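Pancreatic lipase related protein 2 (Equus caballus, PDB 1W52) probably hydrolyses galactolipids and triacylglycerols to release fatty acids, as a calcium-binding secreted lipase of the alpha/beta-hydrolase superfamily. Local coordinates at residues L21-K26 with P182-A187; E33-R38 with R124-E129; H77-R82 with A114-A119; H153-H158 with D178-C183. All coordinates share one frame; numbering follows the deposited sequence.

Interaction 1: residues L21-K26 with P182-A187; sequences LQRPLK and PCFQDA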
# COMPACT_ATOMS: atom_id res chain seq x y z
N LEU A 21 -4.66 26.13 -11.26
CA LEU A 21 -3.70 25.54 -12.16
C LEU A 21 -3.98 24.05 -12.31
O LEU A 21 -3.94 23.51 -13.41
CB LEU A 21 -2.31 25.76 -11.62
CG LEU A 21 -1.19 25.83 -12.67
CD1 LEU A 21 0.16 25.58 -11.94
CD2 LEU A 21 -1.36 24.87 -13.87
N GLN A 22 -4.28 23.43 -11.17
CA GLN A 22 -4.76 22.05 -11.03
C GLN A 22 -6.17 21.70 -11.56
O GLN A 22 -6.50 20.54 -11.70
CB GLN A 22 -4.76 21.73 -9.55
CG GLN A 22 -3.41 21.55 -8.93
CD GLN A 22 -2.72 22.83 -8.65
OE1 GLN A 22 -3.32 23.75 -8.12
NE2 GLN A 22 -1.45 22.89 -8.96
N ARG A 23 -7.02 22.70 -11.75
CA ARG A 23 -8.42 22.49 -12.15
C ARG A 23 -8.87 23.65 -13.05
O ARG A 23 -9.75 24.41 -12.67
CB ARG A 23 -9.30 22.40 -10.88
CG ARG A 23 -8.74 21.44 -9.79
CD ARG A 23 -9.21 21.64 -8.36
NE ARG A 23 -10.35 20.77 -8.02
CZ ARG A 23 -10.32 19.73 -7.20
NH1 ARG A 23 -9.22 19.35 -6.59
NH2 ARG A 23 -11.43 19.05 -6.99
N PRO A 24 -8.27 23.80 -14.24
CA PRO A 24 -8.29 25.09 -14.97
C PRO A 24 -9.69 25.56 -15.36
O PRO A 24 -9.98 26.73 -15.26
CB PRO A 24 -7.44 24.82 -16.22
CG PRO A 24 -6.66 23.60 -15.88
CD PRO A 24 -7.52 22.77 -14.98
N LEU A 25 -10.52 24.64 -15.79
CA LEU A 25 -11.88 24.98 -16.15
C LEU A 25 -12.74 25.09 -14.85
O LEU A 25 -12.41 24.50 -13.80
CB LEU A 25 -12.40 23.93 -17.13
CG LEU A 25 -13.24 24.41 -18.32
CD1 LEU A 25 -12.91 23.62 -19.59
CD2 LEU A 25 -14.77 24.32 -17.99
N LYS A 26 -13.82 25.87 -14.92
CA LYS A 26 -14.82 25.96 -13.83
C LYS A 26 -16.02 25.05 -14.14
O LYS A 26 -16.70 25.20 -15.15
CB LYS A 26 -15.28 27.41 -13.58
CG LYS A 26 -14.12 28.35 -13.16
CD LYS A 26 -14.39 29.18 -11.89
CE LYS A 26 -13.08 29.77 -11.35
NZ LYS A 26 -13.09 30.47 -10.02
N PRO A 182 -3.91 13.86 -10.94
CA PRO A 182 -4.57 14.92 -11.73
C PRO A 182 -5.54 15.74 -10.94
O PRO A 182 -6.47 15.15 -10.42
CB PRO A 182 -5.37 14.14 -12.75
CG PRO A 182 -4.60 12.92 -12.95
CD PRO A 182 -3.93 12.58 -11.69
N CYS A 183 -5.37 17.06 -10.88
CA CYS A 183 -6.28 17.95 -10.14
C CYS A 183 -6.04 18.04 -8.64
O CYS A 183 -6.66 18.85 -8.02
CB CYS A 183 -7.73 17.57 -10.37
SG CYS A 183 -8.13 17.56 -12.09
N PHE A 184 -5.10 17.28 -8.09
CA PHE A 184 -4.84 17.26 -6.66
C PHE A 184 -3.37 17.51 -6.34
O PHE A 184 -3.03 18.40 -5.60
CB PHE A 184 -5.24 15.90 -6.13
CG PHE A 184 -6.69 15.57 -6.33
CD1 PHE A 184 -7.64 16.12 -5.54
CD2 PHE A 184 -7.09 14.68 -7.29
CE1 PHE A 184 -8.95 15.80 -5.68
CE2 PHE A 184 -8.44 14.33 -7.45
CZ PHE A 184 -9.36 14.91 -6.64
N GLN A 185 -2.44 16.74 -6.86
CA GLN A 185 -1.05 17.07 -6.54
C GLN A 185 -0.84 18.59 -6.60
O GLN A 185 -1.33 19.26 -7.52
CB GLN A 185 -0.06 16.35 -7.46
CG GLN A 185 1.33 16.32 -6.88
CD GLN A 185 1.97 14.96 -6.99
OE1 GLN A 185 1.36 13.93 -6.70
NE2 GLN A 185 3.20 14.94 -7.39
N ASP A 186 -0.13 19.10 -5.59
CA ASP A 186 0.16 20.56 -5.36
C ASP A 186 -1.09 21.45 -5.45
O ASP A 186 -1.16 22.35 -6.23
CB ASP A 186 1.23 21.08 -6.31
CG ASP A 186 2.42 20.15 -6.45
OD1 ASP A 186 2.78 19.39 -5.49
OD2 ASP A 186 3.08 20.16 -7.53
N ALA A 187 -2.10 21.13 -4.68
CA ALA A 187 -3.26 21.98 -4.60
C ALA A 187 -3.58 22.31 -3.11
O ALA A 187 -2.98 21.76 -2.19
CB ALA A 187 -4.42 21.34 -5.30

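Interaction 2: residues E33-R38 with R124-E129; sequences EEVNTR and RIVGAE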
# COMPACT_ATOMS: atom_id res chain seq x y z
N GLU A 33 -28.58 13.13 -6.14
CA GLU A 33 -29.48 12.20 -6.82
C GLU A 33 -28.78 11.60 -8.06
O GLU A 33 -28.85 10.39 -8.28
CB GLU A 33 -30.80 12.94 -7.20
CG GLU A 33 -31.69 13.46 -6.04
CD GLU A 33 -31.42 14.91 -5.58
OE1 GLU A 33 -31.07 15.77 -6.42
OE2 GLU A 33 -31.59 15.22 -4.37
N GLU A 34 -28.13 12.50 -8.83
CA GLU A 34 -27.37 12.22 -10.08
C GLU A 34 -26.14 11.30 -9.86
O GLU A 34 -25.85 10.41 -10.69
CB GLU A 34 -26.90 13.54 -10.79
CG GLU A 34 -27.99 14.31 -11.56
CD GLU A 34 -27.53 15.62 -12.25
OE1 GLU A 34 -27.59 15.66 -13.50
OE2 GLU A 34 -27.18 16.62 -11.58
N VAL A 35 -25.45 11.55 -8.73
CA VAL A 35 -24.35 10.72 -8.15
C VAL A 35 -24.78 9.37 -7.51
O VAL A 35 -23.99 8.40 -7.54
CB VAL A 35 -23.60 11.48 -7.07
CG1 VAL A 35 -22.42 10.71 -6.60
CG2 VAL A 35 -23.16 12.83 -7.56
N ASN A 36 -26.00 9.32 -6.93
CA ASN A 36 -26.55 8.13 -6.30
C ASN A 36 -25.56 7.46 -5.35
O ASN A 36 -25.20 6.28 -5.54
CB ASN A 36 -27.02 7.12 -7.34
CG ASN A 36 -27.76 5.95 -6.73
OD1 ASN A 36 -27.65 4.79 -7.18
ND2 ASN A 36 -28.53 6.24 -5.68
N THR A 37 -25.10 8.25 -4.36
CA THR A 37 -24.21 7.74 -3.30
C THR A 37 -24.96 6.73 -2.45
O THR A 37 -26.09 6.98 -2.05
CB THR A 37 -23.78 8.84 -2.38
OG1 THR A 37 -23.25 9.91 -3.14
CG2 THR A 37 -22.66 8.40 -1.49
N ARG A 38 -24.33 5.63 -2.12
CA ARG A 38 -25.08 4.58 -1.45
C ARG A 38 -24.18 3.88 -0.44
O ARG A 38 -23.20 3.25 -0.82
CB ARG A 38 -25.60 3.56 -2.47
CG ARG A 38 -26.82 3.97 -3.29
CD ARG A 38 -27.64 2.75 -3.73
NE ARG A 38 -26.77 1.60 -3.97
CZ ARG A 38 -27.13 0.32 -3.89
NH1 ARG A 38 -28.38 -0.05 -3.61
NH2 ARG A 38 -26.23 -0.63 -4.14
N ARG A 124 -16.78 15.84 -4.06
CA ARG A 124 -17.24 16.80 -3.05
C ARG A 124 -18.57 16.38 -2.48
O ARG A 124 -18.77 16.47 -1.30
CB ARG A 124 -17.40 18.20 -3.63
CG ARG A 124 -16.11 18.83 -3.95
CD ARG A 124 -16.04 20.29 -3.64
NE ARG A 124 -16.58 21.13 -4.72
CZ ARG A 124 -16.76 22.45 -4.61
NH1 ARG A 124 -16.43 23.09 -3.49
NH2 ARG A 124 -17.25 23.15 -5.63
N ILE A 125 -19.49 15.95 -3.33
CA ILE A 125 -20.74 15.44 -2.83
C ILE A 125 -20.56 14.25 -1.89
O ILE A 125 -20.85 14.36 -0.69
CB ILE A 125 -21.66 15.15 -4.01
CG1 ILE A 125 -22.22 16.49 -4.46
CG2 ILE A 125 -22.79 14.15 -3.64
CD1 ILE A 125 -22.88 16.43 -5.78
N VAL A 126 -20.10 13.12 -2.42
CA VAL A 126 -19.86 11.91 -1.63
C VAL A 126 -19.14 12.24 -0.33
O VAL A 126 -19.32 11.57 0.66
CB VAL A 126 -18.99 10.90 -2.40
CG1 VAL A 126 -18.81 9.65 -1.60
CG2 VAL A 126 -19.60 10.53 -3.74
N GLY A 127 -18.30 13.26 -0.34
CA GLY A 127 -17.57 13.65 0.85
C GLY A 127 -18.62 13.93 1.89
O GLY A 127 -18.66 13.29 2.94
N ALA A 128 -19.48 14.88 1.54
CA ALA A 128 -20.60 15.34 2.32
C ALA A 128 -21.62 14.27 2.65
O ALA A 128 -21.96 14.14 3.78
CB ALA A 128 -21.27 16.47 1.56
N GLU A 129 -22.12 13.51 1.69
CA GLU A 129 -22.94 12.36 2.03
C GLU A 129 -22.31 11.64 3.19
O GLU A 129 -22.99 11.34 4.16
CB GLU A 129 -23.04 11.34 0.91
CG GLU A 129 -23.68 11.85 -0.35
CD GLU A 129 -25.17 12.06 -0.21
OE1 GLU A 129 -25.87 11.13 0.22
OE2 GLU A 129 -25.63 13.16 -0.54

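Interaction 3: residues H77-R82 with A114-A119; sequences HGFRDR and AEYTQA. With DDQ (decylamine-N,N-dimethyl-N-oxide), chain C.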
# COMPACT_ATOMS: atom_id res chain seq x y z
N HIS A 77 -14.45 3.80 -3.25
CA HIS A 77 -13.81 3.63 -4.55
C HIS A 77 -13.55 4.97 -5.26
O HIS A 77 -13.94 6.05 -4.78
CB HIS A 77 -14.64 2.73 -5.47
CG HIS A 77 -15.87 3.40 -6.00
ND1 HIS A 77 -17.08 2.76 -6.08
CD2 HIS A 77 -16.09 4.66 -6.44
CE1 HIS A 77 -17.99 3.58 -6.58
NE2 HIS A 77 -17.41 4.75 -6.80
N GLY A 78 -12.92 4.92 -6.42
CA GLY A 78 -12.75 6.14 -7.17
C GLY A 78 -13.35 6.11 -8.56
O GLY A 78 -14.29 5.34 -8.81
N PHE A 79 -12.76 6.97 -9.44
CA PHE A 79 -13.12 7.12 -10.88
C PHE A 79 -13.42 5.78 -11.54
O PHE A 79 -12.58 4.86 -11.52
CB PHE A 79 -11.95 7.80 -11.60
CG PHE A 79 -12.22 8.20 -13.03
CD1 PHE A 79 -13.12 9.19 -13.36
CD2 PHE A 79 -11.52 7.61 -14.06
CE1 PHE A 79 -13.36 9.52 -14.68
CE2 PHE A 79 -11.77 7.98 -15.38
CZ PHE A 79 -12.69 8.93 -15.66
N ARG A 80 -14.64 5.66 -12.02
CA ARG A 80 -15.08 4.53 -12.84
C ARG A 80 -14.94 3.15 -12.26
O ARG A 80 -14.62 2.17 -12.94
CB ARG A 80 -14.42 4.56 -14.21
CG ARG A 80 -14.82 5.85 -14.95
CD ARG A 80 -14.60 5.81 -16.37
NE ARG A 80 -15.83 5.50 -17.08
CZ ARG A 80 -16.60 6.38 -17.72
NH1 ARG A 80 -16.33 7.72 -17.74
NH2 ARG A 80 -17.66 5.89 -18.38
N ASP A 81 -15.23 3.10 -10.98
CA ASP A 81 -15.23 1.90 -10.20
C ASP A 81 -16.59 1.92 -9.49
O ASP A 81 -17.35 2.93 -9.57
CB ASP A 81 -14.12 2.03 -9.19
CG ASP A 81 -13.48 0.72 -8.84
OD1 ASP A 81 -14.11 -0.36 -8.95
OD2 ASP A 81 -12.32 0.73 -8.39
N ARG A 82 -16.88 0.81 -8.78
CA ARG A 82 -18.10 0.66 -7.98
C ARG A 82 -17.87 0.04 -6.56
O ARG A 82 -16.81 -0.50 -6.24
CB ARG A 82 -19.14 -0.11 -8.79
CG ARG A 82 -18.68 -1.47 -9.15
CD ARG A 82 -19.74 -2.31 -9.73
NE ARG A 82 -19.22 -3.67 -9.80
CZ ARG A 82 -19.94 -4.73 -10.18
NH1 ARG A 82 -21.24 -4.59 -10.52
NH2 ARG A 82 -19.36 -5.95 -10.22
N ALA A 114 -18.85 9.62 -14.61
CA ALA A 114 -18.71 10.85 -15.35
C ALA A 114 -17.33 11.03 -15.96
O ALA A 114 -16.47 10.17 -15.93
CB ALA A 114 -19.03 12.08 -14.44
N GLU A 115 -17.17 12.18 -16.58
CA GLU A 115 -15.91 12.56 -17.18
C GLU A 115 -14.98 12.94 -16.03
O GLU A 115 -15.38 13.65 -15.15
CB GLU A 115 -16.19 13.74 -18.14
CG GLU A 115 -14.99 14.26 -18.88
CD GLU A 115 -14.11 15.12 -18.00
OE1 GLU A 115 -14.50 16.25 -17.71
OE2 GLU A 115 -13.02 14.67 -17.58
N TYR A 116 -13.74 12.48 -16.04
CA TYR A 116 -12.79 12.79 -14.95
C TYR A 116 -12.94 14.16 -14.28
O TYR A 116 -13.07 14.29 -13.08
CB TYR A 116 -11.33 12.64 -15.43
CG TYR A 116 -10.39 12.65 -14.27
CD1 TYR A 116 -10.30 11.59 -13.39
CD2 TYR A 116 -9.65 13.72 -14.00
CE1 TYR A 116 -9.44 11.62 -12.30
CE2 TYR A 116 -8.80 13.78 -12.90
CZ TYR A 116 -8.68 12.74 -12.05
OH TYR A 116 -7.78 12.85 -10.99
N THR A 117 -12.88 15.19 -15.07
CA THR A 117 -13.06 16.55 -14.59
C THR A 117 -14.32 16.75 -13.79
O THR A 117 -14.27 17.42 -12.78
CB THR A 117 -13.06 17.49 -15.84
OG1 THR A 117 -11.72 17.68 -16.20
CG2 THR A 117 -13.65 18.91 -15.58
N GLN A 118 -15.45 16.26 -14.29
CA GLN A 118 -16.68 16.28 -13.51
C GLN A 118 -16.50 15.49 -12.19
O GLN A 118 -16.59 16.07 -11.12
CB GLN A 118 -17.86 15.71 -14.31
CG GLN A 118 -19.22 15.87 -13.65
CD GLN A 118 -19.51 17.33 -13.29
OE1 GLN A 118 -19.50 18.16 -14.18
NE2 GLN A 118 -19.71 17.64 -11.99
N ALA A 119 -16.28 14.16 -12.32
CA ALA A 119 -15.90 13.20 -11.26
C ALA A 119 -15.07 13.83 -10.11
O ALA A 119 -15.39 13.68 -8.93
CB ALA A 119 -15.15 12.00 -11.88
N1 DDQ C . -11.97 -1.27 -12.04
O1 DDQ C . -12.12 -1.45 -10.80
CM1 DDQ C . -11.63 -2.60 -12.67
CM2 DDQ C . -13.22 -0.75 -12.66
C1 DDQ C . -10.82 -0.32 -12.09
C2 DDQ C . -11.15 1.18 -12.09
C3 DDQ C . -10.57 1.81 -13.35
C4 DDQ C . -9.24 2.52 -13.13
C5 DDQ C . -9.33 3.97 -13.56
C6 DDQ C . -7.98 4.58 -13.27
C7 DDQ C . -7.96 6.05 -13.54
C8 DDQ C . -7.61 6.84 -12.29
C9 DDQ C . -7.85 8.33 -12.55
C10 DDQ C . -6.89 9.25 -11.84

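Interaction 4: residues H153-H158 with D178-C183; sequences HSLGAH and DPAEPC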
# COMPACT_ATOMS: atom_id res chain seq x y z
N HIS A 153 -9.58 4.71 -2.23
CA HIS A 153 -8.67 4.51 -3.38
C HIS A 153 -8.78 5.60 -4.48
O HIS A 153 -9.87 5.92 -4.92
CB HIS A 153 -8.88 3.13 -4.04
CG HIS A 153 -8.05 2.96 -5.28
ND1 HIS A 153 -8.58 3.11 -6.55
CD2 HIS A 153 -6.72 2.73 -5.46
CE1 HIS A 153 -7.61 2.95 -7.44
NE2 HIS A 153 -6.47 2.74 -6.81
N SER A 154 -7.64 6.12 -4.95
CA SER A 154 -7.58 7.06 -6.07
C SER A 154 -8.44 8.25 -5.73
O SER A 154 -8.18 8.96 -4.79
CB SER A 154 -7.99 6.42 -7.43
OG SER A 154 -8.04 7.34 -8.56
N LEU A 155 -9.47 8.48 -6.50
CA LEU A 155 -10.30 9.62 -6.23
C LEU A 155 -10.91 9.44 -4.87
O LEU A 155 -10.91 10.35 -4.11
CB LEU A 155 -11.37 9.70 -7.28
CG LEU A 155 -11.47 10.93 -8.17
CD1 LEU A 155 -10.16 11.39 -8.74
CD2 LEU A 155 -12.43 10.53 -9.26
N GLY A 156 -11.40 8.24 -4.56
CA GLY A 156 -11.79 7.85 -3.20
C GLY A 156 -10.87 8.32 -2.05
O GLY A 156 -11.34 8.74 -0.99
N ALA A 157 -9.57 8.22 -2.22
CA ALA A 157 -8.71 8.73 -1.19
C ALA A 157 -9.03 10.20 -0.90
O ALA A 157 -9.13 10.61 0.22
CB ALA A 157 -7.25 8.59 -1.59
N HIS A 158 -9.11 11.01 -1.92
CA HIS A 158 -9.39 12.42 -1.73
C HIS A 158 -10.82 12.65 -1.18
O HIS A 158 -11.08 13.57 -0.37
CB HIS A 158 -9.22 13.10 -3.08
CG HIS A 158 -7.81 13.21 -3.52
ND1 HIS A 158 -6.80 13.66 -2.69
CD2 HIS A 158 -7.21 12.90 -4.70
CE1 HIS A 158 -5.65 13.65 -3.35
NE2 HIS A 158 -5.87 13.19 -4.57
N ASP A 178 -3.32 4.86 -2.99
CA ASP A 178 -2.81 5.66 -4.12
C ASP A 178 -3.70 6.82 -4.55
O ASP A 178 -4.42 6.78 -5.56
CB ASP A 178 -2.53 4.77 -5.30
CG ASP A 178 -1.59 5.41 -6.30
OD1 ASP A 178 -0.49 5.98 -5.93
OD2 ASP A 178 -1.92 5.36 -7.51
N PRO A 179 -3.64 7.88 -3.77
CA PRO A 179 -4.47 9.07 -4.04
C PRO A 179 -4.21 9.58 -5.46
O PRO A 179 -3.09 9.63 -5.90
CB PRO A 179 -3.99 10.08 -3.01
CG PRO A 179 -3.30 9.24 -1.93
CD PRO A 179 -2.79 8.02 -2.58
N ALA A 180 -5.27 9.98 -6.14
CA ALA A 180 -5.17 10.45 -7.51
C ALA A 180 -4.27 11.67 -7.59
O ALA A 180 -4.25 12.48 -6.66
CB ALA A 180 -6.53 10.79 -8.02
N GLU A 181 -3.55 11.78 -8.70
CA GLU A 181 -2.71 12.93 -8.98
C GLU A 181 -3.43 14.07 -9.71
O GLU A 181 -3.52 15.14 -9.17
CB GLU A 181 -1.47 12.52 -9.76
CG GLU A 181 -0.54 13.69 -9.96
CD GLU A 181 0.77 13.33 -10.61
OE1 GLU A 181 1.19 12.10 -10.66
OE2 GLU A 181 1.40 14.33 -11.03
N PRO A 182 -3.91 13.86 -10.94
CA PRO A 182 -4.57 14.92 -11.73
C PRO A 182 -5.54 15.74 -10.94
O PRO A 182 -6.47 15.15 -10.42
CB PRO A 182 -5.37 14.14 -12.75
CG PRO A 182 -4.60 12.92 -12.95
CD PRO A 182 -3.93 12.58 -11.69
N CYS A 183 -5.37 17.06 -10.88
CA CYS A 183 -6.28 17.95 -10.14
C CYS A 183 -6.04 18.04 -8.64
O CYS A 183 -6.66 18.85 -8.02
CB CYS A 183 -7.73 17.57 -10.37
SG CYS A 183 -8.13 17.56 -12.09

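Interaction 1: residues L21-K26 with P182-A187
Gln22 meets the 182-187 loop with both its backbone and its side chain. Its carbonyl O receives a CA-H...O contact from Cys183 CA at 3.0 Å (153° at the hydrogen), which brings the two loops together backbone to backbone. The side chain then bends at chi2 (78°), folding over the backbone of Gln185 to Ala187. Gln22 CG lies 3.4 Å from Gln185 O and 3.8 Å from Ala187 CB. The amide ends up with Gln22 NE2 2.8 Å from Asp186 O, but the angle is too poor for a hydrogen bond. Arg23 follows, reaching along Cys183 toward Phe184. Arg23 CG is 4.0 Å from Cys183 CB, and Arg23 NH1 lies 3.0 Å from Cys183 O and 3.7 Å from Phe184 CE1, with the guanidinium and ring planes nearly perpendicular (88°). Arg23 also touches Val120 and Gln121 of helix 116-141, while Phe184 stacks on His158. The 182-187 loop leads into the calcium site formed by Glu189, Asp194 and Asp197, so the contact packs an N-terminal loop of the lipase domain against the approach to that site. With no clear hydrogen bond across it, the join rests on shape and on polar atoms lying near backbone carbonyls.

Interaction 2: residues E33-R38 with R124-E129
Val35, in the last turn of the short helix 32-35, and Thr37, just before strand 38-43, pack against one flank of helix 116-141, a long helix of the alpha/beta-hydrolase fold. The contact thus joins the helix-to-strand connection at one side of the central sheet to a helix lying against that sheet, away from the annotated sites. The apolar part is carried by three branched side chains. Val35 has CG1 anti to its own N (chi1 -173°), and this spreads its methyls over two successive residues of the long helix: CG1 is 4.0 Å from Val126 CG2, and CG2 is 4.0 Å from Ile125 CD1. Val126 also reaches Val106 of strand 102-107 and Thr159 of helix 155-166, and so links the contact to the sheet and to the next helix. After Val35 the short helix ends at Asn36, whose positive phi turns the chain and brings Thr37 round to face the long helix. Here polar groups take part, but no hydrogen bond crosses between the segments. The carboxylate of Glu129 is instead held by a salt bridge from OE2 to Arg56, and the bend of its chain at chi2 (-72°) presents the aliphatic portion to Thr37. Thr37 CG2 is 3.8 Å from Glu129 CB and 4.0 Å from Val126 CG1. On its other branch, Thr37 OG1 lies near two carbons, 3.8 Å from Val126 CG2 and 3.4 Å from Glu129 CG.

Interaction 3: residues H77-R82 with A114-A119
The ring of Phe79 is enclosed on both faces, by Arg80 from its own segment and by Tyr116 from the other. Arg80 CG lies over the centre of one face, 3.6 Å above the plane, while Tyr116 turns its edge onto the opposite face in a T-shaped pair, centroids 5.2 Å apart and planes at 77°. Ala119 CB closes in at the edge of the Phe79 ring, 3.8 Å from CD1. Phe79 leaves the type II turn Gly78-Asp81 toward the start of helix 116-141, its CG trans to the backbone N (chi1 -172°). In pancreatic lipases the loop after this strand supplies part of the oxyanion hole, and the segment probably serves likewise here, close to Ser154. The detergent decylamine-N,N-dimethyl-N-oxide occupies the pocket: its C7 is 3.9 Å from Phe79 CD2 and its terminal C10 is 3.5 Å from Tyr116 CE1. Replacing Phe79 by an alanine is likely to open a gap between Arg80 and Tyr116 and to deprive the detergent chain of one of its walls. Arg80 NH1 comes within 3.0 Å of Ala114 O, at an angle too poor for a hydrogen bond; backbone hydrogen bonding between Arg80 and Ala112 ties the turn to helix 109-112.

Interaction 4: residues H153-H158 with D178-C183
The nucleophile elbow, with Ser154 at its tip, packs against the loop that begins at Asp178, bringing two members of the predicted catalytic triad onto adjoining backbones. Asp178 O receives a CA-H...O contact from Ser154 CA at 3.2 Å, and two residues further on, Ala180 N gives a weak hydrogen bond of 3.4 Å to Ser154 O. A straighter, shorter bond comes from the first turn of helix 155-166. His158 NE2 donates to Ala180 O at 2.7 Å and 164°, the acceptor lying in the imidazole plane and the donor meeting a lone pair in the carbonyl plane. CG of His158 stands anti to its own carbonyl carbon (chi1 -72°), which carries the ring out of the helix toward the loop. A phenylalanine at His158 would probably leave Ala180 O without this donor and the 178-183 loop less firmly tied to the helix. Sharp turning at Ser154, with positive phi between strand 148-153 and the helix, is the hallmark of the alpha/beta-hydrolase elbow. His265 probably completes the triad: it is hydrogen-bonded through NE2 to Ser154 OG and through ND1 to Asp178 OD2. Apolar contacts add to these bonds. Ala157 CB lies 3.9 Å from Pro179 CB, while Leu155 CD1 touches Ala180 CB at 3.7 Å. Pro179 CB also makes an off-centre CH-pi contact with the His158 ring, 4.3 Å from its centroid.

How the interactions relate
Interaction 4 is the most central, its centre about 13 Å from that of the chain, and buried, as interaction 2 largely is, farther out; interactions 1 and 3 are partly exposed. Helix 116-141 is shared by interactions 2 and 3, and the 178-187 loop by interactions 1 and 4, which have Pro182 and Cys183 in common. Tyr116 OH and Pro182 O, 2.7 Å apart in a probable hydrogen bond, connect that helix to that loop, while Leu155 packs against Gly78 and Phe79. Chemistry follows place: directed hydrogen bonding at the active site, aromatic walls at the detergent pocket, branched aliphatics at the flank, and loosely matched polar groups in the outer loops.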